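Local coordinates for protein dephospho-CoA kinase (Mycobacterium paratuberculosis, PDB 6N39) that probably catalyses the ATP-dependent phosphorylation of the 3'-hydroxyl group of dephospho-coenzyme A, the last step of coenzyme A biosynthesis, at residues A168-E171 against Q172-A175; Q231-R234 against I235-L239; V276-L279 against A280-D283; Q351-A354 against L355-D359. One frame throughout, in Å; residues are numbered along the deposited sequence.

Contact 1 of 4, residues A168-E171 against Q172-A175; sequences ASDE and QRRA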
ATOM      1  N   ALA A 168      18.153   7.524   2.732  1.00 53.91           N
ATOM      2  CA  ALA A 168      16.950   7.948   3.429  1.00 58.14           C
ATOM      3  C   ALA A 168      17.087   7.727   4.930  1.00 60.80           C
ATOM      4  O   ALA A 168      17.843   6.867   5.389  1.00 69.03           O
ATOM      5  CB  ALA A 168      15.740   7.181   2.898  1.00 55.42           C
ATOM      6  N   SER A 169      16.350   8.522   5.700  1.00 57.88           N
ATOM      7  CA  SER A 169      16.291   8.326   7.140  1.00 61.65           C
ATOM      8  C   SER A 169      15.357   7.166   7.484  1.00 55.67           C
ATOM      9  O   SER A 169      14.524   6.738   6.678  1.00 52.00           O
ATOM     10  CB  SER A 169      15.815   9.599   7.839  1.00 63.24           C
ATOM     11  OG  SER A 169      14.426   9.811   7.611  1.00 60.89           O
ATOM     12  N   ASP A 170      15.511   6.647   8.706  1.00 56.36           N
ATOM     13  CA  ASP A 170      14.591   5.623   9.194  1.00 56.14           C
ATOM     14  C   ASP A 170      13.168   6.153   9.286  1.00 54.23           C
ATOM     15  O   ASP A 170      12.212   5.387   9.170  1.00 49.42           O
ATOM     16  CB  ASP A 170      15.049   5.109  10.562  1.00 63.27           C
ATOM     17  CG  ASP A 170      16.009   3.929  10.460  1.00 69.96           C
ATOM     18  OD1 ASP A 170      16.155   3.361   9.354  1.00 65.86           O
ATOM     19  OD2 ASP A 170      16.614   3.562  11.492  1.00 72.37           O
ATOM     20  N   GLU A 171      13.008   7.457   9.500  1.00 54.07           N
ATOM     21  CA  GLU A 171      11.676   8.042   9.584  1.00 49.26           C
ATOM     22  C   GLU A 171      10.973   8.009   8.228  1.00 52.71           C
ATOM     23  O   GLU A 171       9.779   7.671   8.134  1.00 52.15           O
ATOM     24  CB  GLU A 171      11.801   9.467  10.116  1.00 55.06           C
ATOM     25  CG  GLU A 171      10.515  10.258  10.173  1.00 68.18           C
ATOM     26  CD  GLU A 171      10.725  11.638  10.784  1.00 85.33           C
ATOM     27  OE1 GLU A 171      11.629  11.787  11.637  1.00 92.86           O
ATOM     28  OE2 GLU A 171       9.995  12.575  10.404  1.00 90.83           O
ATOM     29  N   GLN A 172      11.708   8.333   7.163  1.00 52.90           N
ATOM     30  CA  GLN A 172      11.142   8.251   5.824  1.00 50.40           C
ATOM     31  C   GLN A 172      10.827   6.808   5.458  1.00 47.49           C
ATOM     32  O   GLN A 172       9.777   6.525   4.867  1.00 46.23           O
ATOM     33  CB  GLN A 172      12.104   8.876   4.814  1.00 50.00           C
ATOM     34  CG  GLN A 172      12.408  10.315   5.099  1.00 50.63           C
ATOM     35  CD  GLN A 172      13.509  10.858   4.219  1.00 58.03           C
ATOM     36  OE1 GLN A 172      14.553  10.229   4.040  1.00 60.80           O
ATOM     37  NE2 GLN A 172      13.280  12.029   3.659  1.00 54.65           N
ATOM     38  N   ARG A 173      11.718   5.881   5.809  1.00 42.43           N
ATOM     39  CA  ARG A 173      11.419   4.471   5.587  1.00 43.35           C
ATOM     40  C   ARG A 173      10.148   4.066   6.317  1.00 46.17           C
ATOM     41  O   ARG A 173       9.247   3.458   5.729  1.00 43.90           O
ATOM     42  CB  ARG A 173      12.588   3.592   6.042  1.00 43.01           C
ATOM     43  CG  ARG A 173      13.872   3.779   5.249  1.00 50.24           C
ATOM     44  CD  ARG A 173      15.001   2.917   5.812  1.00 46.79           C
ATOM     45  NE  ARG A 173      16.224   3.123   5.041  1.00 47.77           N
ATOM     46  CZ  ARG A 173      17.298   3.765   5.483  1.00 48.95           C
ATOM     47  NH1 ARG A 173      17.331   4.250   6.718  1.00 55.00           N
ATOM     48  NH2 ARG A 173      18.344   3.919   4.682  1.00 50.16           N
ATOM     49  N   ARG A 174      10.063   4.395   7.609  1.00 49.05           N
ATOM     50  CA  ARG A 174       8.920   3.981   8.414  1.00 45.74           C
ATOM     51  C   ARG A 174       7.624   4.479   7.798  1.00 45.71           C
ATOM     52  O   ARG A 174       6.614   3.767   7.793  1.00 41.32           O
ATOM     53  CB  ARG A 174       9.069   4.506   9.843  1.00 55.02           C
ATOM     54  CG  ARG A 174       7.982   4.051  10.791  1.00 63.59           C
ATOM     55  CD  ARG A 174       8.017   2.556  10.858  1.00 79.98           C
ATOM     56  NE  ARG A 174       6.893   1.950  11.565  1.00 87.00           N
ATOM     57  CZ  ARG A 174       5.812   1.455  10.969  1.00 75.03           C
ATOM     58  NH1 ARG A 174       5.687   1.508   9.645  1.00 59.19           N
ATOM     59  NH2 ARG A 174       4.859   0.903  11.705  1.00 77.42           N
ATOM     60  N   ALA A 175       7.650   5.690   7.231  1.00 39.73           N
ATOM     61  CA  ALA A 175       6.435   6.247   6.646  1.00 39.64           C
ATOM     62  C   ALA A 175       5.856   5.361   5.539  1.00 39.57           C
ATOM     63  O   ALA A 175       4.636   5.348   5.339  1.00 44.53           O
ATOM     64  CB  ALA A 175       6.715   7.667   6.128  1.00 36.66           C
TER

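Contact 2 of 4, residues Q231-R234 against I235-L239; sequences QAQR and IVNRL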
ATOM      1  N   GLN A 231      -0.993   4.734   7.905  1.00 32.83           N
ATOM      2  CA  GLN A 231      -1.494   3.585   7.149  1.00 36.11           C
ATOM      3  C   GLN A 231      -2.416   4.041   6.027  1.00 30.75           C
ATOM      4  O   GLN A 231      -2.345   3.536   4.890  1.00 29.93           O
ATOM      5  CB  GLN A 231      -2.219   2.597   8.080  1.00 31.47           C
ATOM      6  CG  GLN A 231      -1.306   1.996   9.184  1.00 33.91           C
ATOM      7  CD  GLN A 231      -2.078   1.190  10.242  1.00 41.63           C
ATOM      8  OE1 GLN A 231      -3.301   1.048  10.174  1.00 36.80           O
ATOM      9  NE2 GLN A 231      -1.358   0.672  11.222  1.00 43.08           N
ATOM     10  N   ALA A 232      -3.286   5.012   6.324  1.00 33.38           N
ATOM     11  CA  ALA A 232      -4.231   5.462   5.308  1.00 35.42           C
ATOM     12  C   ALA A 232      -3.510   6.167   4.165  1.00 34.57           C
ATOM     13  O   ALA A 232      -3.918   6.047   3.008  1.00 31.34           O
ATOM     14  CB  ALA A 232      -5.291   6.377   5.926  1.00 32.00           C
ATOM     15  N   GLN A 233      -2.453   6.921   4.465  1.00 31.55           N
ATOM     16  CA  GLN A 233      -1.729   7.586   3.380  1.00 33.29           C
ATOM     17  C   GLN A 233      -1.081   6.555   2.464  1.00 33.51           C
ATOM     18  O   GLN A 233      -1.103   6.704   1.232  1.00 32.64           O
ATOM     19  CB  GLN A 233      -0.674   8.549   3.931  1.00 41.11           C
ATOM     20  CG  GLN A 233      -0.075   9.486   2.864  1.00 42.96           C
ATOM     21  CD  GLN A 233      -1.146  10.354   2.188  1.00 52.45           C
ATOM     22  OE1 GLN A 233      -1.780  11.189   2.836  1.00 61.15           O
ATOM     23  NE2 GLN A 233      -1.349  10.153   0.885  1.00 44.79           N
ATOM     24  N   ARG A 234      -0.519   5.485   3.043  1.00 31.12           N
ATOM     25  CA  ARG A 234       0.036   4.436   2.185  1.00 34.58           C
ATOM     26  C   ARG A 234      -1.042   3.865   1.279  1.00 37.28           C
ATOM     27  O   ARG A 234      -0.813   3.665   0.075  1.00 31.34           O
ATOM     28  CB  ARG A 234       0.678   3.321   3.015  1.00 30.67           C
ATOM     29  CG  ARG A 234       1.903   3.792   3.743  1.00 42.18           C
ATOM     30  CD  ARG A 234       2.675   2.633   4.324  1.00 44.47           C
ATOM     31  NE  ARG A 234       2.050   2.074   5.504  1.00 38.46           N
ATOM     32  CZ  ARG A 234       2.316   2.460   6.750  1.00 45.77           C
ATOM     33  NH1 ARG A 234       3.200   3.418   6.987  1.00 40.12           N
ATOM     34  NH2 ARG A 234       1.706   1.872   7.768  1.00 46.65           N
ATOM     35  N   ILE A 235      -2.242   3.651   1.832  1.00 29.12           N
ATOM     36  CA  ILE A 235      -3.324   3.053   1.049  1.00 29.06           C
ATOM     37  C   ILE A 235      -3.796   4.013  -0.051  1.00 29.59           C
ATOM     38  O   ILE A 235      -3.992   3.616  -1.205  1.00 28.69           O
ATOM     39  CB  ILE A 235      -4.479   2.637   1.980  1.00 31.72           C
ATOM     40  CG1 ILE A 235      -4.024   1.525   2.932  1.00 31.12           C
ATOM     41  CG2 ILE A 235      -5.699   2.221   1.156  1.00 27.47           C
ATOM     42  CD1 ILE A 235      -4.938   1.342   4.192  1.00 29.96           C
ATOM     43  N   VAL A 236      -4.010   5.280   0.304  1.00 30.40           N
ATOM     44  CA  VAL A 236      -4.444   6.297  -0.651  1.00 31.04           C
ATOM     45  C   VAL A 236      -3.473   6.372  -1.822  1.00 34.32           C
ATOM     46  O   VAL A 236      -3.888   6.386  -2.985  1.00 32.19           O
ATOM     47  CB  VAL A 236      -4.582   7.668   0.042  1.00 31.02           C
ATOM     48  CG1 VAL A 236      -4.664   8.800  -1.011  1.00 30.17           C
ATOM     49  CG2 VAL A 236      -5.812   7.696   0.971  1.00 30.89           C
ATOM     50  N   ASN A 237      -2.163   6.421  -1.532  1.00 31.58           N
ATOM     51  CA  ASN A 237      -1.178   6.493  -2.608  1.00 33.67           C
ATOM     52  C   ASN A 237      -1.246   5.255  -3.491  1.00 35.24           C
ATOM     53  O   ASN A 237      -1.213   5.353  -4.729  1.00 32.34           O
ATOM     54  CB  ASN A 237       0.235   6.654  -2.032  1.00 27.77           C
ATOM     55  CG  ASN A 237       0.467   8.022  -1.417  1.00 33.92           C
ATOM     56  OD1 ASN A 237      -0.313   8.952  -1.626  1.00 31.21           O
ATOM     57  ND2 ASN A 237       1.556   8.156  -0.656  1.00 29.23           N
ATOM     58  N   ARG A 238      -1.315   4.072  -2.860  1.00 27.68           N
ATOM     59  CA  ARG A 238      -1.373   2.813  -3.601  1.00 29.92           C
ATOM     60  C   ARG A 238      -2.584   2.769  -4.531  1.00 30.79           C
ATOM     61  O   ARG A 238      -2.491   2.315  -5.683  1.00 30.24           O
ATOM     62  CB  ARG A 238      -1.409   1.643  -2.607  1.00 27.37           C
ATOM     63  CG  ARG A 238      -1.597   0.266  -3.234  1.00 29.55           C
ATOM     64  CD  ARG A 238      -1.683  -0.861  -2.147  1.00 28.44           C
ATOM     65  NE  ARG A 238      -0.518  -0.830  -1.256  1.00 29.49           N
ATOM     66  CZ  ARG A 238      -0.573  -0.857   0.077  1.00 33.68           C
ATOM     67  NH1 ARG A 238      -1.747  -0.991   0.714  1.00 28.29           N
ATOM     68  NH2 ARG A 238       0.558  -0.779   0.775  1.00 32.07           N
ATOM     69  N   LEU A 239      -3.721   3.258  -4.057  1.00 26.37           N
ATOM     70  CA  LEU A 239      -4.937   3.213  -4.857  1.00 27.11           C
ATOM     71  C   LEU A 239      -4.919   4.272  -5.961  1.00 34.94           C
ATOM     72  O   LEU A 239      -5.414   4.020  -7.064  1.00 29.81           O
ATOM     73  CB  LEU A 239      -6.169   3.382  -3.960  1.00 27.69           C
ATOM     74  CG  LEU A 239      -6.471   2.284  -2.920  1.00 32.36           C
ATOM     75  CD1 LEU A 239      -7.616   2.709  -1.952  1.00 26.62           C
ATOM     76  CD2 LEU A 239      -6.836   0.988  -3.601  1.00 29.65           C
TER

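Contact 3 of 4, residues V276-L279 against A280-D283; sequences VESL and AAAD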
ATOM      1  N   VAL A 276     -15.120   8.125  -8.864  1.00 30.09           N
ATOM      2  CA  VAL A 276     -14.958   7.876 -10.296  1.00 32.17           C
ATOM      3  C   VAL A 276     -16.018   8.667 -11.043  1.00 30.70           C
ATOM      4  O   VAL A 276     -16.917   9.261 -10.450  1.00 32.30           O
ATOM      5  CB  VAL A 276     -15.045   6.375 -10.660  1.00 28.76           C
ATOM      6  CG1 VAL A 276     -13.925   5.592  -9.965  1.00 30.11           C
ATOM      7  CG2 VAL A 276     -16.428   5.798 -10.266  1.00 25.04           C
ATOM      8  N   GLU A 277     -15.915   8.661 -12.373  1.00 33.36           N
ATOM      9  CA  GLU A 277     -16.860   9.455 -13.144  1.00 35.03           C
ATOM     10  C   GLU A 277     -18.124   8.690 -13.522  1.00 36.15           C
ATOM     11  O   GLU A 277     -19.112   9.330 -13.893  1.00 35.35           O
ATOM     12  CB  GLU A 277     -16.188  10.014 -14.399  1.00 42.33           C
ATOM     13  CG  GLU A 277     -16.245   9.130 -15.605  1.00 59.45           C
ATOM     14  CD  GLU A 277     -15.567   9.758 -16.813  1.00 75.93           C
ATOM     15  OE1 GLU A 277     -15.068   8.999 -17.674  1.00 86.46           O
ATOM     16  OE2 GLU A 277     -15.526  11.008 -16.892  1.00 75.41           O
ATOM     17  N   SER A 278     -18.133   7.359 -13.402  1.00 30.15           N
ATOM     18  CA  SER A 278     -19.270   6.529 -13.799  1.00 36.33           C
ATOM     19  C   SER A 278     -19.084   5.133 -13.213  1.00 40.66           C
ATOM     20  O   SER A 278     -17.986   4.760 -12.795  1.00 36.29           O
ATOM     21  CB  SER A 278     -19.378   6.425 -15.323  1.00 37.13           C
ATOM     22  OG  SER A 278     -18.296   5.615 -15.772  1.00 37.83           O
ATOM     23  N   LEU A 279     -20.160   4.340 -13.234  1.00 34.11           N
ATOM     24  CA  LEU A 279     -20.026   2.952 -12.794  1.00 33.09           C
ATOM     25  C   LEU A 279     -19.240   2.111 -13.804  1.00 34.79           C
ATOM     26  O   LEU A 279     -18.578   1.146 -13.410  1.00 32.78           O
ATOM     27  CB  LEU A 279     -21.407   2.337 -12.529  1.00 35.53           C
ATOM     28  CG  LEU A 279     -22.212   2.866 -11.325  1.00 33.94           C
ATOM     29  CD1 LEU A 279     -23.614   2.302 -11.298  1.00 39.60           C
ATOM     30  CD2 LEU A 279     -21.497   2.553 -10.017  1.00 32.42           C
ATOM     31  N   ALA A 280     -19.280   2.461 -15.096  1.00 31.38           N
ATOM     32  CA  ALA A 280     -18.435   1.772 -16.079  1.00 39.89           C
ATOM     33  C   ALA A 280     -16.946   1.896 -15.731  1.00 37.79           C
ATOM     34  O   ALA A 280     -16.185   0.921 -15.826  1.00 36.55           O
ATOM     35  CB  ALA A 280     -18.698   2.336 -17.482  1.00 38.62           C
ATOM     36  N   ALA A 281     -16.511   3.089 -15.323  1.00 32.70           N
ATOM     37  CA  ALA A 281     -15.122   3.270 -14.897  1.00 37.34           C
ATOM     38  C   ALA A 281     -14.805   2.436 -13.653  1.00 30.33           C
ATOM     39  O   ALA A 281     -13.737   1.793 -13.561  1.00 35.75           O
ATOM     40  CB  ALA A 281     -14.864   4.758 -14.645  1.00 29.93           C
ATOM     41  N   ALA A 282     -15.722   2.437 -12.681  1.00 33.40           N
ATOM     42  CA  ALA A 282     -15.563   1.568 -11.521  1.00 32.56           C
ATOM     43  C   ALA A 282     -15.359   0.121 -11.952  1.00 33.45           C
ATOM     44  O   ALA A 282     -14.505  -0.589 -11.409  1.00 31.63           O
ATOM     45  CB  ALA A 282     -16.780   1.682 -10.599  1.00 28.94           C
ATOM     46  N   ASP A 283     -16.116  -0.326 -12.948  1.00 30.90           N
ATOM     47  CA  ASP A 283     -15.998  -1.717 -13.366  1.00 34.65           C
ATOM     48  C   ASP A 283     -14.671  -1.968 -14.077  1.00 42.27           C
ATOM     49  O   ASP A 283     -14.142  -3.085 -14.026  1.00 42.71           O
ATOM     50  CB  ASP A 283     -17.196  -2.104 -14.248  1.00 33.26           C
ATOM     51  CG  ASP A 283     -18.468  -2.350 -13.420  1.00 38.14           C
ATOM     52  OD1 ASP A 283     -18.356  -2.599 -12.199  1.00 36.51           O
ATOM     53  OD2 ASP A 283     -19.576  -2.316 -13.976  1.00 36.97           O
TER

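Contact 4 of 4, residues Q351-A354 against L355-D359; sequences QQFA and LLFVD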
ATOM      1  N   GLN A 351     -21.423   9.298  -2.561  1.00 30.39           N
ATOM      2  CA  GLN A 351     -20.106   9.922  -2.737  1.00 28.68           C
ATOM      3  C   GLN A 351     -19.976  11.208  -1.926  1.00 33.33           C
ATOM      4  O   GLN A 351     -18.930  11.478  -1.317  1.00 30.27           O
ATOM      5  CB  GLN A 351     -19.888  10.192  -4.233  1.00 28.22           C
ATOM      6  CG  GLN A 351     -18.477  10.656  -4.642  1.00 31.75           C
ATOM      7  CD  GLN A 351     -18.323  12.171  -4.580  1.00 37.92           C
ATOM      8  OE1 GLN A 351     -19.308  12.909  -4.678  1.00 31.62           O
ATOM      9  NE2 GLN A 351     -17.085  12.639  -4.435  1.00 30.11           N
ATOM     10  N   GLN A 352     -21.028  12.025  -1.906  1.00 32.97           N
ATOM     11  CA  GLN A 352     -20.957  13.277  -1.154  1.00 33.52           C
ATOM     12  C   GLN A 352     -21.006  13.016   0.347  1.00 32.22           C
ATOM     13  O   GLN A 352     -20.227  13.595   1.115  1.00 32.18           O
ATOM     14  CB  GLN A 352     -22.102  14.188  -1.590  1.00 34.25           C
ATOM     15  CG  GLN A 352     -22.058  14.512  -3.081  1.00 35.39           C
ATOM     16  CD  GLN A 352     -21.287  15.773  -3.342  1.00 40.12           C
ATOM     17  OE1 GLN A 352     -21.685  16.841  -2.884  1.00 39.45           O
ATOM     18  NE2 GLN A 352     -20.159  15.665  -4.063  1.00 35.87           N
ATOM     19  N   PHE A 353     -21.897  12.117   0.769  1.00 30.99           N
ATOM     20  CA  PHE A 353     -22.094  11.862   2.189  1.00 33.69           C
ATOM     21  C   PHE A 353     -20.846  11.274   2.840  1.00 30.68           C
ATOM     22  O   PHE A 353     -20.554  11.587   4.000  1.00 31.46           O
ATOM     23  CB  PHE A 353     -23.296  10.927   2.392  1.00 30.50           C
ATOM     24  CG  PHE A 353     -23.642  10.716   3.834  1.00 31.97           C
ATOM     25  CD1 PHE A 353     -23.781  11.816   4.691  1.00 33.41           C
ATOM     26  CD2 PHE A 353     -23.819   9.432   4.343  1.00 32.47           C
ATOM     27  CE1 PHE A 353     -24.093  11.639   6.029  1.00 39.05           C
ATOM     28  CE2 PHE A 353     -24.154   9.246   5.678  1.00 38.19           C
ATOM     29  CZ  PHE A 353     -24.288  10.351   6.529  1.00 38.18           C
ATOM     30  N   ALA A 354     -20.102  10.414   2.129  1.00 33.60           N
ATOM     31  CA  ALA A 354     -18.901   9.835   2.744  1.00 36.80           C
ATOM     32  C   ALA A 354     -17.892  10.917   3.142  1.00 38.04           C
ATOM     33  O   ALA A 354     -17.223  10.808   4.183  1.00 34.22           O
ATOM     34  CB  ALA A 354     -18.254   8.814   1.795  1.00 29.94           C
ATOM     35  N   LEU A 355     -17.768  11.968   2.327  1.00 33.50           N
ATOM     36  CA  LEU A 355     -16.871  13.083   2.650  1.00 34.27           C
ATOM     37  C   LEU A 355     -17.476  13.992   3.727  1.00 31.62           C
ATOM     38  O   LEU A 355     -16.787  14.428   4.685  1.00 33.49           O
ATOM     39  CB  LEU A 355     -16.580  13.870   1.362  1.00 31.27           C
ATOM     40  CG  LEU A 355     -15.946  13.088   0.192  1.00 38.07           C
ATOM     41  CD1 LEU A 355     -15.844  13.933  -1.059  1.00 31.76           C
ATOM     42  CD2 LEU A 355     -14.544  12.561   0.548  1.00 32.67           C
ATOM     43  N   LEU A 356     -18.780  14.261   3.588  1.00 33.03           N
ATOM     44  CA  LEU A 356     -19.459  15.149   4.528  1.00 33.60           C
ATOM     45  C   LEU A 356     -19.422  14.583   5.945  1.00 32.53           C
ATOM     46  O   LEU A 356     -19.267  15.332   6.907  1.00 37.58           O
ATOM     47  CB  LEU A 356     -20.908  15.371   4.081  1.00 31.41           C
ATOM     48  CG  LEU A 356     -21.834  16.085   5.079  1.00 35.21           C
ATOM     49  CD1 LEU A 356     -21.298  17.480   5.430  1.00 36.50           C
ATOM     50  CD2 LEU A 356     -23.299  16.199   4.564  1.00 34.43           C
ATOM     51  N   PHE A 357     -19.620  13.274   6.090  1.00 35.27           N
ATOM     52  CA  PHE A 357     -19.725  12.651   7.411  1.00 34.37           C
ATOM     53  C   PHE A 357     -18.474  12.912   8.232  1.00 37.13           C
ATOM     54  O   PHE A 357     -18.556  13.285   9.414  1.00 38.48           O
ATOM     55  CB  PHE A 357     -19.979  11.146   7.210  1.00 34.67           C
ATOM     56  CG  PHE A 357     -20.300  10.370   8.466  1.00 37.24           C
ATOM     57  CD1 PHE A 357     -21.523  10.500   9.098  1.00 40.66           C
ATOM     58  CD2 PHE A 357     -19.388   9.459   8.970  1.00 38.83           C
ATOM     59  CE1 PHE A 357     -21.820   9.760  10.235  1.00 37.68           C
ATOM     60  CE2 PHE A 357     -19.682   8.705  10.089  1.00 41.86           C
ATOM     61  CZ  PHE A 357     -20.901   8.861  10.725  1.00 39.81           C
ATOM     62  N   VAL A 358     -17.302  12.782   7.598  1.00 35.58           N
ATOM     63  CA  VAL A 358     -16.046  13.095   8.279  1.00 39.21           C
ATOM     64  C   VAL A 358     -16.001  14.560   8.692  1.00 41.29           C
ATOM     65  O   VAL A 358     -15.669  14.884   9.845  1.00 42.24           O
ATOM     66  CB  VAL A 358     -14.843  12.739   7.388  1.00 34.53           C
ATOM     67  CG1 VAL A 358     -13.552  13.153   8.076  1.00 42.55           C
ATOM     68  CG2 VAL A 358     -14.841  11.251   7.088  1.00 42.49           C
ATOM     69  N   ASP A 359     -16.289  15.477   7.755  1.00 40.68           N
ATOM     70  CA  ASP A 359     -16.159  16.897   8.120  1.00 41.72           C
ATOM     71  C   ASP A 359     -17.158  17.289   9.215  1.00 46.40           C
ATOM     72  O   ASP A 359     -16.827  18.038  10.154  1.00 39.18           O
ATOM     73  CB  ASP A 359     -16.342  17.781   6.888  1.00 48.35           C
ATOM     74  CG  ASP A 359     -15.129  17.757   5.982  1.00 47.28           C
ATOM     75  OD1 ASP A 359     -14.042  17.455   6.496  1.00 49.07           O
ATOM     76  OD2 ASP A 359     -15.252  18.032   4.773  1.00 40.56           O
TER

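Contact 1 of 4, residues A168-E171 against Q172-A175
Ser169, the N-cap residue of helix 170-176, and Gln172 in the first turn grip each other in a capping box. Gln172 N donates to Ser169 OG at 3.1 Å, and the return bond runs from Ser169 N to Gln172 OE1 at 3.0 Å. The serine hydroxyl stands between its own backbone N and carbonyl carbon (chi1 72°), which aims it at the amide N-H three residues on. The glutamine chain runs extended beyond CG; its CG lies 3.3 Å from Ser169 OG, and OE1 also rests against Ala168, 3.5 Å from CB.

Arg173, its chain extended from CG to NE, reaches back across Asp170. Its NH1 meets Asp170 OD1 at 3.0 Å in a salt bridge. OD1 lies at the guanidinium edge, somewhat tilted from its plane, and the N-H...O angle is a bent 137°. The two planes are 71° apart, and OD1 is approached from above the carboxylate plane. One face of the guanidinium is covered by the Ala168 carbonyl, with O 3.2 Å from CZ, a contact over the face rather than a hydrogen bond. Trp180 of strand 179-182 touches both Asp170 and Arg173, and Arg173 also packs on what is probably the P-loop of the kinase.

The chemistry is thus divided between neighbours: Gln172 closes the cap and answers the N-H of Ser169, whereas Arg173 combines an ionic bond at its edge with a carbonyl over its face, which should restrict the rotation of a buried guanidinium beside the probable ATP site.

Contact 2 of 4, residues Q231-R234 against I235-L239
The amides of Gln233 and Asn237, one helical turn apart, meet at an angle, their planes inclined by 44°. Gln233 NE2 donates to Asn237 OD1 at 3.0 Å in a bent bond. The acceptor lies in the plane of the glutamine amide, whereas from the asparagine's side the donor sits above the carbonyl plane, 49° out of it, away from a lone pair. A bend in the glutamine chain (chi2 59°) brings its amide along the helix to this position. NE2 also approaches Val236 CG1 at 4.1 Å, and Asn237 CG settles 3.3 Å from Gln233 O, the carbonyl that accepts from Asn237 N.

The other flat group, the guanidinium of Arg234, carries Gln231 N over one face, 3.9 Å above its plane and toward the rim. Its NH1 probably donates to Ala175 O in the kinase part of the chain. Arg238, a turn later, forms a salt bridge with Asp178, and its NE bonds to Phe132 O.

Ile235 CG1 lies 3.3 Å from Gln231 O, and Val236 CG2 is 3.2 Å from Ala232 O, each against a carbonyl oxygen of the preceding turn.

Helix 228-243 therefore lies between two parts of the protein. Ile235 and Leu239 press on strands 270-276 and 339-345 of the mixed sheet in the UPF0157 region, and Ala232 and Val236 reach strand 249-253, while Arg234 and Arg238 turn to the kinase part, Arg238 also bonding Tyr294 of the UPF0157 region.

Contact 3 of 4, residues V276-L279 against A280-D283
Ser278 opens helix 279-284 by giving its hydroxyl oxygen to Ala281 N, at 3.1 Å and with a nearly straight N-H...O angle of 166°. The serine is the N-cap residue; a chi1 of 71° turns its OG to the first turn, in line with an N-H that has no preceding turn of helix to supply a carbonyl. The serine's own carbonyl takes the next donor: Ala282 N reaches Ser278 O at 3.2 Å. Asp283 N then bonds to Leu279 O at 2.9 Å, so that three consecutive amides are answered by one side chain and two carbonyls.

This is a helix start reached from a sheet strand through a two-residue turn, Glu277 and Ser278. Val276 ends strand 270-276, bonds through its backbone to Arg344 and Asp346, and shares with Ala282 a contact with Ile343 of strand 339-345. Its side chain turns to the new helix, where the alanine methyls pack on it: CG2 of Val276 is 4.1 Å from Ala282 CB, and its CB lies 4.3 Å from Ala281 CB.

The carboxylate of Asp283 folds back beside the Leu279 carbonyl, CG 3.5 Å from Leu279 O. Its OD1 forms salt bridges with both Arg328 and Arg296, and OD2 is also hydrogen-bonded outside the turn. Leu279, whose CB points away from the following residues, packs instead on Val345, His326 and Trp348.

Contact 4 of 4, residues Q351-A354 against L355-D359
Aromatic and aliphatic packing within one helix makes up this contact, in the largely buried middle of helix 349-363 of the UPF0157 region. Phe353 and Phe357, four residues apart, form an offset edge-to-face pair: the edge of Phe357 is directed to the face of Phe353, with centroids 5.6 Å apart and planes at 62°. The closest approach is Phe353 CZ to Phe357 CD1, 3.8 Å, and Phe357 CB also lies over a face of the Phe353 ring. Phe353 leaves the helix with CG anti to the backbone N (chi1 -175°), which swings its ring forward along the axis toward Phe357. At the edge of the Phe353 ring sits Leu356, its CD2 4.4 Å from Phe353 CD1.

The same helix forms a layer between a sheet and a helix. Leu355 turns to the mixed sheet, touching Arg249, Asp251 and Val253 of strand 249-253, and Leu356 packs on Ala404, Trp405, Trp407 and Ala408 of helix 386-411. Phe353 also pairs edge-to-face with Tyr401 of helix 386-411, and Phe357 with Tyr371 of helix 365-382.

Two glutamines precede the apolar residues. Gln352 NE2 donates to Gln351 OE1 at 2.9 Å, in the carbonyl plane and on a lone pair. Gln351 bends at chi2, and its NE2 comes to 3.8 Å from Leu355 CD1. Gln351 OE1 takes a second donor, Gly347 N, while Gln351 NE2 bonds to Thr275 of strand 270-276 and Gln352 OE1 to Thr312. In the backbone, Gln352 O accepts from Leu356 N at 2.9 Å, and Phe353 O from Phe357 N at 2.8 Å.

In the fold
Contact 1 belongs to the kinase part and contacts 2, 3 and 4 to the UPF0157 region, which takes part in the proper folding of the whole enzyme. Contacts 1 and 2 touch through the probable bond of Ala175 O with Arg234 NH1, 2.9 Å long, so helix 228-243 links the two parts directly. Contact 1 is nearest the predicted ATP site, the side chain of Asp170 being about 7 Å from that of Ala20; the others lie away from it. Contacts 3 and 4 approach to about 6 Å between nearest atoms, and each lies about 20 Å or less, centre to centre, from contact 2. Contacts 1 and 3 are farthest apart, about 36 Å between centres.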